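PDB 3LNB: N-acetyltransferase family protein from Bacillus anthracis, which transfers the acetyl group of acetyl-coenzyme A to the nitrogen of arylamines, and inactivates the sulfonamide antibiotic sulfamethoxazole. Local coordinates for residues 43-48 and 59-64; 97-102 and 136-141; 160-165 and 173-178; 188-193 and 220-225. The protein carries 1 engineered substitution. All coordinates share one frame; numbering follows the deposited sequence.

Contact 1: residues 43-48 and 59-64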
loop_
_atom_site.group_PDB
_atom_site.type_symbol
_atom_site.label_atom_id
_atom_site.label_comp_id
_atom_site.label_asym_id
_atom_site.label_seq_id
_atom_site.Cartn_x
_atom_site.Cartn_y
_atom_site.Cartn_z
ATOM N N LEU A 43 -12.194 8.489 2.532
ATOM C CA LEU A 43 -12.501 7.406 1.604
ATOM C C LEU A 43 -13.931 7.432 1.084
ATOM O O LEU A 43 -14.377 6.491 0.426
ATOM C CB LEU A 43 -12.191 6.049 2.246
ATOM C CG LEU A 43 -10.707 5.746 2.516
ATOM C CD1 LEU A 43 -9.942 5.749 1.203
ATOM C CD2 LEU A 43 -10.108 6.788 3.467
ATOM N N LYS A 44 -14.639 8.520 1.372
ATOM C CA LYS A 44 -16.015 8.692 0.910
ATOM C C LYS A 44 -16.898 7.499 1.247
ATOM O O LYS A 44 -17.711 7.065 0.422
ATOM C CB LYS A 44 -16.033 8.888 -0.602
ATOM C CG LYS A 44 -14.925 9.764 -1.126
ATOM C CD LYS A 44 -15.136 11.223 -0.803
ATOM C CE LYS A 44 -14.902 12.058 -2.056
ATOM N NZ LYS A 44 -13.657 11.649 -2.770
ATOM N N ILE A 45 -16.728 6.961 2.448
ATOM C CA ILE A 45 -17.523 5.832 2.893
ATOM C C ILE A 45 -18.384 6.279 4.066
ATOM O O ILE A 45 -17.877 6.792 5.062
ATOM C CB ILE A 45 -16.630 4.656 3.341
ATOM C CG1 ILE A 45 -15.908 4.065 2.131
ATOM C CG2 ILE A 45 -17.476 3.589 4.024
ATOM C CD1 ILE A 45 -14.878 3.021 2.491
ATOM N N PRO A 46 -19.708 6.095 3.957
ATOM C CA PRO A 46 -20.607 6.494 5.039
ATOM C C PRO A 46 -20.170 5.866 6.352
ATOM O O PRO A 46 -19.789 4.696 6.387
ATOM C CB PRO A 46 -21.955 5.951 4.577
ATOM C CG PRO A 46 -21.561 4.705 3.834
ATOM C CD PRO A 46 -20.409 5.226 2.994
ATOM N N ALA A 47 -20.208 6.646 7.422
ATOM C CA ALA A 47 -19.839 6.126 8.728
ATOM C C ALA A 47 -20.809 4.985 9.042
ATOM O O ALA A 47 -22.024 5.140 8.920
ATOM C CB ALA A 47 -19.942 7.223 9.774
ATOM N N LYS A 48 -20.271 3.837 9.435
ATOM C CA LYS A 48 -21.092 2.664 9.752
ATOM C C LYS A 48 -20.220 1.621 10.440
ATOM O O LYS A 48 -19.000 1.779 10.503
ATOM C CB LYS A 48 -21.671 2.068 8.464
ATOM C CG LYS A 48 -20.616 1.504 7.514
ATOM C CD LYS A 48 -21.237 0.951 6.227
ATOM C CE LYS A 48 -20.157 0.479 5.247
ATOM N NZ LYS A 48 -20.724 -0.084 3.991
ATOM N N LEU A 59 -10.689 -1.557 1.077
ATOM C CA LEU A 59 -9.507 -1.695 0.228
ATOM C C LEU A 59 -9.694 -1.053 -1.138
ATOM O O LEU A 59 -8.781 -0.424 -1.665
ATOM C CB LEU A 59 -9.151 -3.174 0.048
ATOM C CG LEU A 59 -8.666 -3.922 1.290
ATOM C CD1 LEU A 59 -8.557 -5.416 0.983
ATOM C CD2 LEU A 59 -7.323 -3.347 1.741
ATOM N N LEU A 60 -10.878 -1.221 -1.714
ATOM C CA LEU A 60 -11.166 -0.649 -3.023
ATOM C C LEU A 60 -11.050 0.875 -3.016
ATOM O O LEU A 60 -10.362 1.455 -3.853
ATOM C CB LEU A 60 -12.571 -1.054 -3.480
ATOM C CG LEU A 60 -13.160 -0.263 -4.653
ATOM C CD1 LEU A 60 -12.316 -0.448 -5.912
ATOM C CD2 LEU A 60 -14.584 -0.734 -4.885
ATOM N N ASN A 61 -11.726 1.520 -2.072
ATOM C CA ASN A 61 -11.697 2.974 -1.991
ATOM C C ASN A 61 -10.302 3.513 -1.715
ATOM O O ASN A 61 -9.918 4.546 -2.265
ATOM C CB ASN A 61 -12.692 3.464 -0.937
ATOM C CG ASN A 61 -14.140 3.330 -1.398
ATOM O OD1 ASN A 61 -14.517 2.343 -2.032
ATOM N ND2 ASN A 61 -14.960 4.322 -1.068
ATOM N N MET A 62 -9.540 2.815 -0.872
ATOM C CA MET A 62 -8.181 3.237 -0.566
ATOM C C MET A 62 -7.366 3.242 -1.851
ATOM O O MET A 62 -6.648 4.195 -2.133
ATOM C CB MET A 62 -7.519 2.294 0.450
ATOM C CG MET A 62 -8.009 2.461 1.887
ATOM S SD MET A 62 -7.052 1.471 3.063
ATOM C CE MET A 62 -5.545 2.425 3.185
ATOM N N GLY A 63 -7.486 2.173 -2.631
ATOM C CA GLY A 63 -6.742 2.092 -3.876
ATOM C C GLY A 63 -7.114 3.176 -4.875
ATOM O O GLY A 63 -6.268 3.665 -5.620
ATOM N N MET A 64 -8.386 3.557 -4.877
ATOM C CA MET A 64 -8.899 4.573 -5.790
ATOM C C MET A 64 -8.672 6.009 -5.325
ATOM O O MET A 64 -8.699 6.938 -6.135
ATOM C CB MET A 64 -10.409 4.372 -5.989
ATOM C CG MET A 64 -10.798 3.122 -6.727
ATOM S SD MET A 64 -10.203 3.164 -8.414
ATOM C CE MET A 64 -11.353 4.328 -9.163
#
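Leu43 and Asn61 bring their backbones to 5.8 Å, CA to CA, where the chain leaving helix 34-42 passes the flank of helix 55-65. The turn is a Schellman motif: Lys44, with its positive phi, is the C-prime residue, the backbone N of Ile45 returns to Phe40 O, and the N of Lys44 returns to Lys41 O. The motif ends the first helix and lets the loop swing toward the second. Leu43 O is taken by the second helix itself, since Asn61 ND2 donates to it at 2.7 Å with an N-H...O angle of 168°. The carbonyl oxygen lies in the amide plane of Asn61 and receives the proton nearly head-on. An asparagine suits this spot because its short side chain reaches across with a planar amide whose N-H can be pointed straight at the oxygen. Ile45 crosses this amide obliquely, with CG1 3.3 Å from Asn61 ND2 and CD1 also against it, giving the polar group an apolar flank. Ile45 also touches Phe40 of helix 34-42 and Glu57 and Ile58 of helix 55-65, and so lies between the two. Leu43 packs on Met62, which Phe39 and Leu106 also touch. With CG anti to its carbonyl carbon (chi1 -67°), Leu43 sends one methyl onto the helix backbone: CD1 sits 3.5 Å from Met62 CA and 3.9 Å from Met62 CG.

Contact 2: residues 97-102 and 136-141. With COA (coenzyme A), chain B.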
loop_
_atom_site.group_PDB
_atom_site.type_symbol
_atom_site.label_atom_id
_atom_site.label_comp_id
_atom_site.label_asym_id
_atom_site.label_seq_id
_atom_site.Cartn_x
_atom_site.Cartn_y
_atom_site.Cartn_z
ATOM N N GLY A 97 0.949 8.120 0.380
ATOM C CA GLY A 97 2.111 7.613 1.087
ATOM C C GLY A 97 2.597 6.265 0.594
ATOM O O GLY A 97 2.065 5.709 -0.370
ATOM N N LEU A 98 3.625 5.741 1.252
ATOM C CA LEU A 98 4.168 4.446 0.880
ATOM C C LEU A 98 3.491 3.353 1.710
ATOM O O LEU A 98 2.689 3.634 2.601
ATOM C CB LEU A 98 5.688 4.429 1.086
ATOM C CG LEU A 98 6.488 5.316 0.116
ATOM C CD1 LEU A 98 7.968 5.321 0.498
ATOM C CD2 LEU A 98 6.318 4.802 -1.306
ATOM N N CYS A 99 3.831 2.107 1.420
ATOM C CA CYS A 99 3.246 0.963 2.107
ATOM C C CYS A 99 3.198 1.045 3.634
ATOM O O CYS A 99 2.147 0.810 4.233
ATOM C CB CYS A 99 3.980 -0.307 1.690
ATOM S SG CYS A 99 5.735 -0.289 2.076
ATOM N N TYR A 100 4.320 1.374 4.273
ATOM C CA TYR A 100 4.336 1.441 5.731
ATOM C C TYR A 100 3.434 2.525 6.325
ATOM O O TYR A 100 3.117 2.488 7.516
ATOM C CB TYR A 100 5.767 1.606 6.256
ATOM C CG TYR A 100 6.528 2.756 5.666
ATOM C CD1 TYR A 100 7.311 2.590 4.524
ATOM C CD2 TYR A 100 6.452 4.025 6.235
ATOM C CE1 TYR A 100 8.001 3.660 3.965
ATOM C CE2 TYR A 100 7.130 5.097 5.682
ATOM C CZ TYR A 100 7.903 4.910 4.548
ATOM O OH TYR A 100 8.560 5.986 3.996
ATOM N N GLU A 101 3.024 3.491 5.508
ATOM C CA GLU A 101 2.133 4.546 5.989
ATOM C C GLU A 101 0.697 4.131 5.718
ATOM O O GLU A 101 -0.158 4.200 6.600
ATOM C CB GLU A 101 2.431 5.871 5.289
ATOM C CG GLU A 101 3.837 6.386 5.553
ATOM C CD GLU A 101 4.168 7.611 4.727
ATOM O OE1 GLU A 101 3.840 8.740 5.159
ATOM O OE2 GLU A 101 4.750 7.436 3.638
ATOM N N LEU A 102 0.441 3.692 4.493
ATOM C CA LEU A 102 -0.892 3.254 4.106
ATOM C C LEU A 102 -1.387 2.131 5.018
ATOM O O LEU A 102 -2.497 2.202 5.549
ATOM C CB LEU A 102 -0.885 2.785 2.647
ATOM C CG LEU A 102 -0.684 3.895 1.607
ATOM C CD1 LEU A 102 -0.425 3.299 0.224
ATOM C CD2 LEU A 102 -1.931 4.782 1.595
ATOM N N ASP A 136 12.868 -6.176 4.769
ATOM C CA ASP A 136 11.750 -5.519 5.443
ATOM C C ASP A 136 11.376 -4.155 4.889
ATOM O O ASP A 136 11.120 -3.230 5.655
ATOM C CB ASP A 136 12.043 -5.368 6.936
ATOM C CG ASP A 136 12.405 -6.677 7.589
ATOM O OD1 ASP A 136 11.949 -7.722 7.093
ATOM O OD2 ASP A 136 13.131 -6.655 8.606
ATOM N N GLY A 137 11.345 -4.033 3.565
ATOM C CA GLY A 137 10.989 -2.770 2.942
ATOM C C GLY A 137 9.503 -2.684 2.618
ATOM O O GLY A 137 9.083 -1.904 1.761
ATOM N N HIS A 138 8.704 -3.500 3.294
ATOM C CA HIS A 138 7.260 -3.499 3.097
ATOM C C HIS A 138 6.620 -3.806 4.438
ATOM O O HIS A 138 7.210 -4.499 5.264
ATOM C CB HIS A 138 6.843 -4.550 2.058
ATOM C CG HIS A 138 5.384 -4.514 1.712
ATOM N ND1 HIS A 138 4.632 -3.359 1.767
ATOM C CD2 HIS A 138 4.552 -5.481 1.252
ATOM C CE1 HIS A 138 3.402 -3.614 1.353
ATOM N NE2 HIS A 138 3.327 -4.893 1.034
ATOM N N VAL A 139 5.428 -3.263 4.651
ATOM C CA VAL A 139 4.683 -3.469 5.884
ATOM C C VAL A 139 3.263 -3.849 5.499
ATOM O O VAL A 139 2.628 -3.161 4.697
ATOM C CB VAL A 139 4.639 -2.182 6.745
ATOM C CG1 VAL A 139 3.694 -2.376 7.920
ATOM C CG2 VAL A 139 6.045 -1.825 7.235
ATOM N N ILE A 140 2.775 -4.951 6.058
ATOM C CA ILE A 140 1.425 -5.417 5.768
ATOM C C ILE A 140 0.686 -5.763 7.047
ATOM O O ILE A 140 1.269 -5.757 8.131
ATOM C CB ILE A 140 1.434 -6.657 4.856
ATOM C CG1 ILE A 140 2.143 -7.815 5.554
ATOM C CG2 ILE A 140 2.123 -6.324 3.534
ATOM C CD1 ILE A 140 2.187 -9.088 4.736
ATOM N N ILE A 141 -0.601 -6.066 6.905
ATOM C CA ILE A 141 -1.458 -6.410 8.031
ATOM C C ILE A 141 -1.914 -7.860 7.981
ATOM O O ILE A 141 -2.259 -8.374 6.919
ATOM C CB ILE A 141 -2.736 -5.528 8.045
ATOM C CG1 ILE A 141 -2.370 -4.066 8.305
ATOM C CG2 ILE A 141 -3.713 -6.033 9.096
ATOM C CD1 ILE A 141 -3.511 -3.102 8.031
HETATM N N1A COA B . 10.215 3.770 -6.633
HETATM C C2A COA B . 10.304 4.816 -7.435
HETATM N N3A COA B . 9.982 4.740 -8.715
HETATM C C4A COA B . 9.549 3.585 -9.238
HETATM C C5A COA B . 9.445 2.463 -8.428
HETATM C C6A COA B . 9.791 2.582 -7.087
HETATM N N6A COA B . 9.691 1.539 -6.267
HETATM N N7A COA B . 8.985 1.468 -9.178
HETATM C C8A COA B . 8.802 1.941 -10.409
HETATM N N9A COA B . 9.138 3.229 -10.451
HETATM C C1B COA B . 8.969 4.128 -11.617
HETATM C C2B COA B . 9.723 3.661 -12.861
HETATM O O2B COA B . 11.099 4.042 -12.771
HETATM C C3B COA B . 9.009 4.476 -13.939
HETATM O O3B COA B . 9.648 5.742 -14.123
HETATM P P3B COA B . 9.655 6.404 -15.590
HETATM O O7A COA B . 8.330 6.332 -16.246
HETATM O O8A COA B . 10.171 7.917 -15.405
HETATM O O9A COA B . 10.792 5.612 -16.408
HETATM C C4B COA B . 7.601 4.666 -13.369
HETATM O O4B COA B . 7.606 4.066 -12.063
HETATM C C5B COA B . 6.553 3.955 -14.225
HETATM O O5B COA B . 6.811 2.549 -14.241
HETATM P P1A COA B . 5.984 1.603 -15.243
HETATM O O1A COA B . 6.359 0.091 -14.839
HETATM O O2A COA B . 6.295 1.902 -16.658
HETATM O O3A COA B . 4.429 1.851 -14.907
HETATM P P2A COA B . 3.652 1.181 -13.666
HETATM O O4A COA B . 3.025 -0.187 -14.236
HETATM O O5A COA B . 2.606 2.098 -13.156
HETATM O O6A COA B . 4.735 0.758 -12.552
HETATM C CBP COA B . 4.499 1.075 -10.124
HETATM C CCP COA B . 5.051 1.613 -11.449
HETATM C CDP COA B . 2.971 1.160 -10.133
HETATM C CEP COA B . 5.049 1.921 -8.975
HETATM C CAP COA B . 4.942 -0.377 -9.934
HETATM O OAP COA B . 6.369 -0.448 -9.984
HETATM C C9P COA B . 4.475 -0.933 -8.586
HETATM O O9P COA B . 3.292 -1.203 -8.386
HETATM N N8P COA B . 5.447 -1.099 -7.691
HETATM C C7P COA B . 5.216 -1.641 -6.344
HETATM C C6P COA B . 6.023 -0.852 -5.309
HETATM C C5P COA B . 6.132 -1.622 -3.990
HETATM O O5P COA B . 6.869 -2.601 -3.898
HETATM N N4P COA B . 5.407 -1.151 -2.979
HETATM C C3P COA B . 5.413 -1.799 -1.659
HETATM C C2P COA B . 6.659 -1.409 -0.861
HETATM S S1P COA B . 6.676 0.337 -0.309
#
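Cys99, at the start of helix 99-112, meets the imidazole of His138 at the ring's edge: Cys99 CB lies close to the ring plane, 3.1 Å from His138 ND1. With chi1 at 60°, SG sits between the backbone N and the carbonyl carbon, facing the strand. It lies 3.3 Å from His138 ND1, in line to accept a hydrogen bond, though the sulfur is too close to the coenzyme in the model for this to be certain. His138 reaches this edge because CG is anti to its backbone N (chi1 -175°), while its NE2 is hydrogen-bonded to Asp153. Coenzyme A C3P lies over one face of the ring, and Tyr219 meets it edge-to-face. One residue further along each segment, Val139 CG2 packs on Tyr100 CB at 3.6 Å, a small branched residue letting helix and strand approach closely. The Cys-His-Asp geometry is consistent with the catalytic triad of arylamine N-acetyltransferases, in which the cysteine sulfur accepts the acetyl group from the cofactor whose thiol end lies here.

Contact 3: residues 160-165 and 173-178. With FMT (formic acid), chain C.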
loop_
_atom_site.group_PDB
_atom_site.type_symbol
_atom_site.label_atom_id
_atom_site.label_comp_id
_atom_site.label_asym_id
_atom_site.label_seq_id
_atom_site.Cartn_x
_atom_site.Cartn_y
_atom_site.Cartn_z
ATOM N N LEU A 160 -2.447 -4.217 -5.939
ATOM C CA LEU A 160 -3.383 -4.266 -4.823
ATOM C C LEU A 160 -4.397 -5.402 -4.964
ATOM O O LEU A 160 -5.107 -5.490 -5.964
ATOM C CB LEU A 160 -4.118 -2.928 -4.718
ATOM C CG LEU A 160 -3.242 -1.703 -4.452
ATOM C CD1 LEU A 160 -4.092 -0.441 -4.550
ATOM C CD2 LEU A 160 -2.597 -1.822 -3.072
ATOM N N PRO A 161 -4.467 -6.295 -3.965
ATOM C CA PRO A 161 -5.418 -7.413 -4.025
ATOM C C PRO A 161 -6.870 -6.937 -3.954
ATOM O O PRO A 161 -7.756 -7.529 -4.574
ATOM C CB PRO A 161 -5.027 -8.260 -2.819
ATOM C CG PRO A 161 -3.547 -8.012 -2.715
ATOM C CD PRO A 161 -3.480 -6.514 -2.895
ATOM N N LEU A 162 -7.101 -5.873 -3.186
ATOM C CA LEU A 162 -8.435 -5.294 -3.020
ATOM C C LEU A 162 -9.433 -6.219 -2.315
ATOM O O LEU A 162 -10.643 -6.000 -2.365
ATOM C CB LEU A 162 -8.988 -4.860 -4.379
ATOM C CG LEU A 162 -8.117 -3.871 -5.160
ATOM C CD1 LEU A 162 -8.825 -3.491 -6.455
ATOM C CD2 LEU A 162 -7.831 -2.622 -4.316
ATOM N N HIS A 163 -8.907 -7.253 -1.662
ATOM C CA HIS A 163 -9.700 -8.226 -0.897
ATOM C C HIS A 163 -8.742 -8.908 0.076
ATOM O O HIS A 163 -7.547 -9.013 -0.196
ATOM C CB HIS A 163 -10.267 -9.343 -1.791
ATOM C CG HIS A 163 -11.109 -8.863 -2.927
ATOM N ND1 HIS A 163 -12.412 -8.443 -2.766
ATOM C CD2 HIS A 163 -10.831 -8.732 -4.246
ATOM C CE1 HIS A 163 -12.900 -8.074 -3.937
ATOM N NE2 HIS A 163 -11.960 -8.240 -4.851
ATOM N N PRO A 164 -9.246 -9.368 1.229
ATOM C CA PRO A 164 -8.328 -10.042 2.147
ATOM C C PRO A 164 -7.831 -11.281 1.402
ATOM O O PRO A 164 -8.602 -11.908 0.678
ATOM C CB PRO A 164 -9.233 -10.418 3.317
ATOM C CG PRO A 164 -10.234 -9.318 3.333
ATOM C CD PRO A 164 -10.549 -9.117 1.871
ATOM N N VAL A 165 -6.557 -11.630 1.560
ATOM C CA VAL A 165 -6.019 -12.811 0.887
ATOM C C VAL A 165 -5.844 -13.898 1.946
ATOM O O VAL A 165 -5.007 -13.781 2.838
ATOM C CB VAL A 165 -4.672 -12.499 0.210
ATOM C CG1 VAL A 165 -4.252 -13.665 -0.683
ATOM C CG2 VAL A 165 -4.794 -11.212 -0.610
ATOM N N SER A 173 -8.814 -12.553 -7.009
ATOM C CA SER A 173 -8.652 -11.830 -8.262
ATOM C C SER A 173 -9.298 -10.461 -8.184
ATOM O O SER A 173 -10.324 -10.280 -7.529
ATOM C CB SER A 173 -9.261 -12.626 -9.421
ATOM O OG SER A 173 -10.660 -12.751 -9.272
ATOM N N SER A 174 -8.668 -9.485 -8.824
ATOM C CA SER A 174 -9.199 -8.135 -8.856
ATOM C C SER A 174 -8.786 -7.551 -10.193
ATOM O O SER A 174 -8.205 -8.247 -11.019
ATOM C CB SER A 174 -8.632 -7.294 -7.702
ATOM O OG SER A 174 -7.247 -7.038 -7.862
ATOM N N GLN A 175 -9.080 -6.278 -10.412
ATOM C CA GLN A 175 -8.711 -5.646 -11.667
ATOM C C GLN A 175 -7.193 -5.526 -11.815
ATOM O O GLN A 175 -6.691 -5.329 -12.913
ATOM C CB GLN A 175 -9.349 -4.260 -11.764
ATOM C CG GLN A 175 -8.859 -3.271 -10.717
ATOM C CD GLN A 175 -9.436 -1.880 -10.916
ATOM O OE1 GLN A 175 -10.648 -1.686 -10.842
ATOM N NE2 GLN A 175 -8.567 -0.905 -11.180
ATOM N N THR A 176 -6.453 -5.659 -10.721
ATOM C CA THR A 176 -5.003 -5.522 -10.811
ATOM C C THR A 176 -4.284 -6.835 -11.109
ATOM O O THR A 176 -3.102 -6.836 -11.455
ATOM C CB THR A 176 -4.405 -4.921 -9.520
ATOM O OG1 THR A 176 -4.455 -5.895 -8.472
ATOM C CG2 THR A 176 -5.189 -3.669 -9.097
ATOM N N GLY A 177 -5.001 -7.946 -10.973
ATOM C CA GLY A 177 -4.403 -9.242 -11.231
ATOM C C GLY A 177 -4.905 -10.301 -10.268
ATOM O O GLY A 177 -5.966 -10.145 -9.665
ATOM N N GLU A 178 -4.148 -11.386 -10.135
ATOM C CA GLU A 178 -4.517 -12.478 -9.240
ATOM C C GLU A 178 -3.474 -12.627 -8.142
ATOM O O GLU A 178 -2.288 -12.397 -8.377
ATOM C CB GLU A 178 -4.620 -13.788 -10.012
ATOM C CG GLU A 178 -5.537 -13.746 -11.218
ATOM C CD GLU A 178 -5.941 -15.142 -11.667
ATOM O OE1 GLU A 178 -5.046 -15.969 -11.936
ATOM O OE2 GLU A 178 -7.157 -15.413 -11.740
HETATM C C FMT C . -11.950 -5.917 -7.593
HETATM O O1 FMT C . -12.235 -7.097 -7.509
HETATM O O2 FMT C . -11.352 -5.453 -8.703
#
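Thr176 OG1 donates to Leu160 O at 2.6 Å, approaching from above the carbonyl plane, and a weak bond from Ser174 OG (3.3 Å) goes to the same oxygen. One loop carbonyl is thus held by the threonine hydroxyl, with the serine of the same type I turn, Ser174 to Gly177, in a lesser role. Thr176 OG1 is also hydrogen-bonded to Tyr179 OH. Serine suits its corner because OG, placed between the backbone N and the carbonyl carbon (chi1 68°), also accepts from Thr176 N at 3.3 Å, forming an ST turn. Backbone bonds between Ser174 and Gly177 close the turn, and Gly177 has backbone angles that call for glycine. Formic acid, probably from the crystallisation liquor, bridges the segments: His163 NE2 donates to its O1 at 2.9 Å, in the plane of the ring, and Gln175 N donates to its O2 at 3.0 Å. His163 uses both nitrogens, as its ND1 is bonded to Asp56; Gln175 NE2 is satisfied by Thr256 O. Through the hydroxyl bonds and the packing of Leu162 CD1 on Ser174 CB (4.0 Å), the loop between strands 148-152 and 165-166 is fastened to the hairpin of strands 172-174 and 177-182, with Leu160 and Leu162 resting on Leu255 of strand 252-256.

Contact 4: residues 188-193 and 220-225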
loop_
_atom_site.group_PDB
_atom_site.type_symbol
_atom_site.label_atom_id
_atom_site.label_comp_id
_atom_site.label_asym_id
_atom_site.label_seq_id
_atom_site.Cartn_x
_atom_site.Cartn_y
_atom_site.Cartn_z
ATOM N N LYS A 188 13.974 -14.702 2.817
ATOM C CA LYS A 188 13.447 -13.555 3.536
ATOM C C LYS A 188 12.207 -13.802 4.381
ATOM O O LYS A 188 11.648 -12.857 4.930
ATOM C CB LYS A 188 13.179 -12.414 2.552
ATOM C CG LYS A 188 14.374 -12.069 1.659
ATOM C CD LYS A 188 15.590 -11.626 2.470
ATOM C CE LYS A 188 16.743 -11.201 1.555
ATOM N NZ LYS A 188 17.967 -10.857 2.322
ATOM N N GLY A 189 11.779 -15.056 4.505
ATOM C CA GLY A 189 10.596 -15.308 5.307
ATOM C C GLY A 189 10.068 -16.726 5.390
ATOM O O GLY A 189 10.729 -17.685 4.987
ATOM N N THR A 190 8.855 -16.845 5.923
ATOM C CA THR A 190 8.187 -18.127 6.095
ATOM C C THR A 190 6.972 -18.236 5.177
ATOM O O THR A 190 6.489 -19.335 4.900
ATOM C CB THR A 190 7.716 -18.305 7.552
ATOM O OG1 THR A 190 6.951 -17.159 7.949
ATOM C CG2 THR A 190 8.901 -18.435 8.480
ATOM N N HIS A 191 6.482 -17.092 4.714
ATOM C CA HIS A 191 5.320 -17.050 3.833
ATOM C C HIS A 191 5.612 -16.120 2.663
ATOM O O HIS A 191 6.542 -15.312 2.711
ATOM C CB HIS A 191 4.087 -16.512 4.574
ATOM C CG HIS A 191 3.733 -17.275 5.813
ATOM N ND1 HIS A 191 4.609 -17.439 6.865
ATOM C CD2 HIS A 191 2.585 -17.893 6.180
ATOM C CE1 HIS A 191 4.016 -18.125 7.827
ATOM N NE2 HIS A 191 2.787 -18.413 7.437
ATOM N N ILE A 192 4.804 -16.239 1.617
ATOM C CA ILE A 192 4.954 -15.403 0.442
ATOM C C ILE A 192 3.589 -15.071 -0.125
ATOM O O ILE A 192 2.611 -15.785 0.097
ATOM C CB ILE A 192 5.750 -16.111 -0.696
ATOM C CG1 ILE A 192 5.029 -17.399 -1.117
ATOM C CG2 ILE A 192 7.170 -16.412 -0.249
ATOM C CD1 ILE A 192 5.642 -18.073 -2.330
ATOM N N LEU A 193 3.530 -13.955 -0.831
ATOM C CA LEU A 193 2.322 -13.558 -1.516
ATOM C C LEU A 193 2.795 -13.630 -2.958
ATOM O O LEU A 193 3.752 -12.949 -3.332
ATOM C CB LEU A 193 1.906 -12.128 -1.168
ATOM C CG LEU A 193 0.760 -11.589 -2.042
ATOM C CD1 LEU A 193 0.062 -10.439 -1.354
ATOM C CD2 LEU A 193 1.301 -11.146 -3.394
ATOM N N ALA A 220 7.934 -11.696 0.356
ATOM C CA ALA A 220 8.036 -12.707 1.387
ATOM C C ALA A 220 7.756 -11.982 2.693
ATOM O O ALA A 220 7.905 -10.762 2.769
ATOM C CB ALA A 220 9.438 -13.293 1.408
ATOM N N PHE A 221 7.345 -12.729 3.712
ATOM C CA PHE A 221 7.074 -12.156 5.025
ATOM C C PHE A 221 7.022 -13.237 6.097
ATOM O O PHE A 221 7.059 -14.432 5.793
ATOM C CB PHE A 221 5.760 -11.351 5.029
ATOM C CG PHE A 221 4.523 -12.173 4.788
ATOM C CD1 PHE A 221 4.152 -12.547 3.497
ATOM C CD2 PHE A 221 3.725 -12.574 5.856
ATOM C CE1 PHE A 221 3.002 -13.308 3.276
ATOM C CE2 PHE A 221 2.571 -13.338 5.643
ATOM C CZ PHE A 221 2.209 -13.703 4.356
ATOM N N THR A 222 6.971 -12.800 7.352
ATOM C CA THR A 222 6.894 -13.703 8.500
ATOM C C THR A 222 5.710 -13.237 9.341
ATOM O O THR A 222 5.072 -12.233 9.020
ATOM C CB THR A 222 8.165 -13.639 9.377
ATOM O OG1 THR A 222 8.209 -12.383 10.063
ATOM C CG2 THR A 222 9.415 -13.786 8.526
ATOM N N LEU A 223 5.412 -13.959 10.413
ATOM C CA LEU A 223 4.302 -13.585 11.272
ATOM C C LEU A 223 4.784 -12.921 12.573
ATOM O O LEU A 223 4.057 -12.878 13.567
ATOM C CB LEU A 223 3.423 -14.814 11.568
ATOM C CG LEU A 223 2.892 -15.536 10.314
ATOM C CD1 LEU A 223 1.973 -16.672 10.715
ATOM C CD2 LEU A 223 2.143 -14.558 9.413
ATOM N N ASP A 224 6.009 -12.399 12.554
ATOM C CA ASP A 224 6.571 -11.701 13.711
ATOM C C ASP A 224 5.978 -10.288 13.775
ATOM O O ASP A 224 6.216 -9.470 12.886
ATOM C CB ASP A 224 8.099 -11.576 13.602
ATOM C CG ASP A 224 8.799 -12.917 13.479
ATOM O OD1 ASP A 224 8.426 -13.861 14.209
ATOM O OD2 ASP A 224 9.739 -13.023 12.661
ATOM N N PRO A 225 5.210 -9.982 14.834
ATOM C CA PRO A 225 4.571 -8.675 15.040
ATOM C C PRO A 225 5.571 -7.525 15.153
ATOM O O PRO A 225 6.562 -7.630 15.874
ATOM C CB PRO A 225 3.809 -8.859 16.353
ATOM C CG PRO A 225 3.549 -10.328 16.407
ATOM C CD PRO A 225 4.844 -10.917 15.910
HETATM O O HOH W 1 10.301 -10.215 4.889
HETATM O O HOH W 2 6.585 -16.640 10.393
#
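This is an antiparallel strand pairing within the large sheet, joining the start of strand 191-196 to the latter part of strand 216-225. His191 and Phe221 form a hydrogen-bonded pair: Phe221 N donates to His191 O, and His191 N returns to Phe221 O, both at 2.9 Å. Ile192 and Ala220 make the next, non-hydrogen-bonded pair, CA atoms 4.2 Å apart, where the small Ala220 leaves Ile192 CG2 to pack on it. Thr190 N also donates to Phe221 O, at 3.0 Å, so Thr190 and His191 both face Phe221 in a classic beta bulge, and one carbonyl serves two backbone donors. Gly189 suits the approach to the bulge, since a side chain there would run into that same oxygen. On the face carrying His191 and Phe221, the phenyl ring turns toward the histidine (chi1 65°), and His191 CB lies over its face, 3.6 Å from the centroid, in a CH-pi contact. The two rings themselves meet obliquely, planes at 31°. Leu223 CD2 covers a face of the imidazole, with Leu223 CG 3.8 Å from His191 CE1. Thr190 OG1 and His191 ND1 share a hydrogen bond at 2.6 Å in the ring plane. Beyond it, a water links Thr190 OG1 to Leu223 N.

Contact 2 lies nearest the centre of the chain and carries the probable catalytic cysteine and histidine, joining helix to strand beside coenzyme A. Contacts 1 and 4, also largely buried, sit farther out on opposite sides of that centre: the first joins a loop to a helix through one hydrogen bond from an asparagine side-chain amide and aliphatic packing, the second two strands through backbone bonds and aromatic packing. Contact 3 is more open, relies on side-chain hydroxyls and also holds a formic acid. Contacts 2, 3 and 4 all reach the large sheet. Leu59 of contact 1 packs on the loop of contact 3, Met62 touches Leu102 of contact 2, and Ile140 of contact 2 meets Phe221 of contact 4.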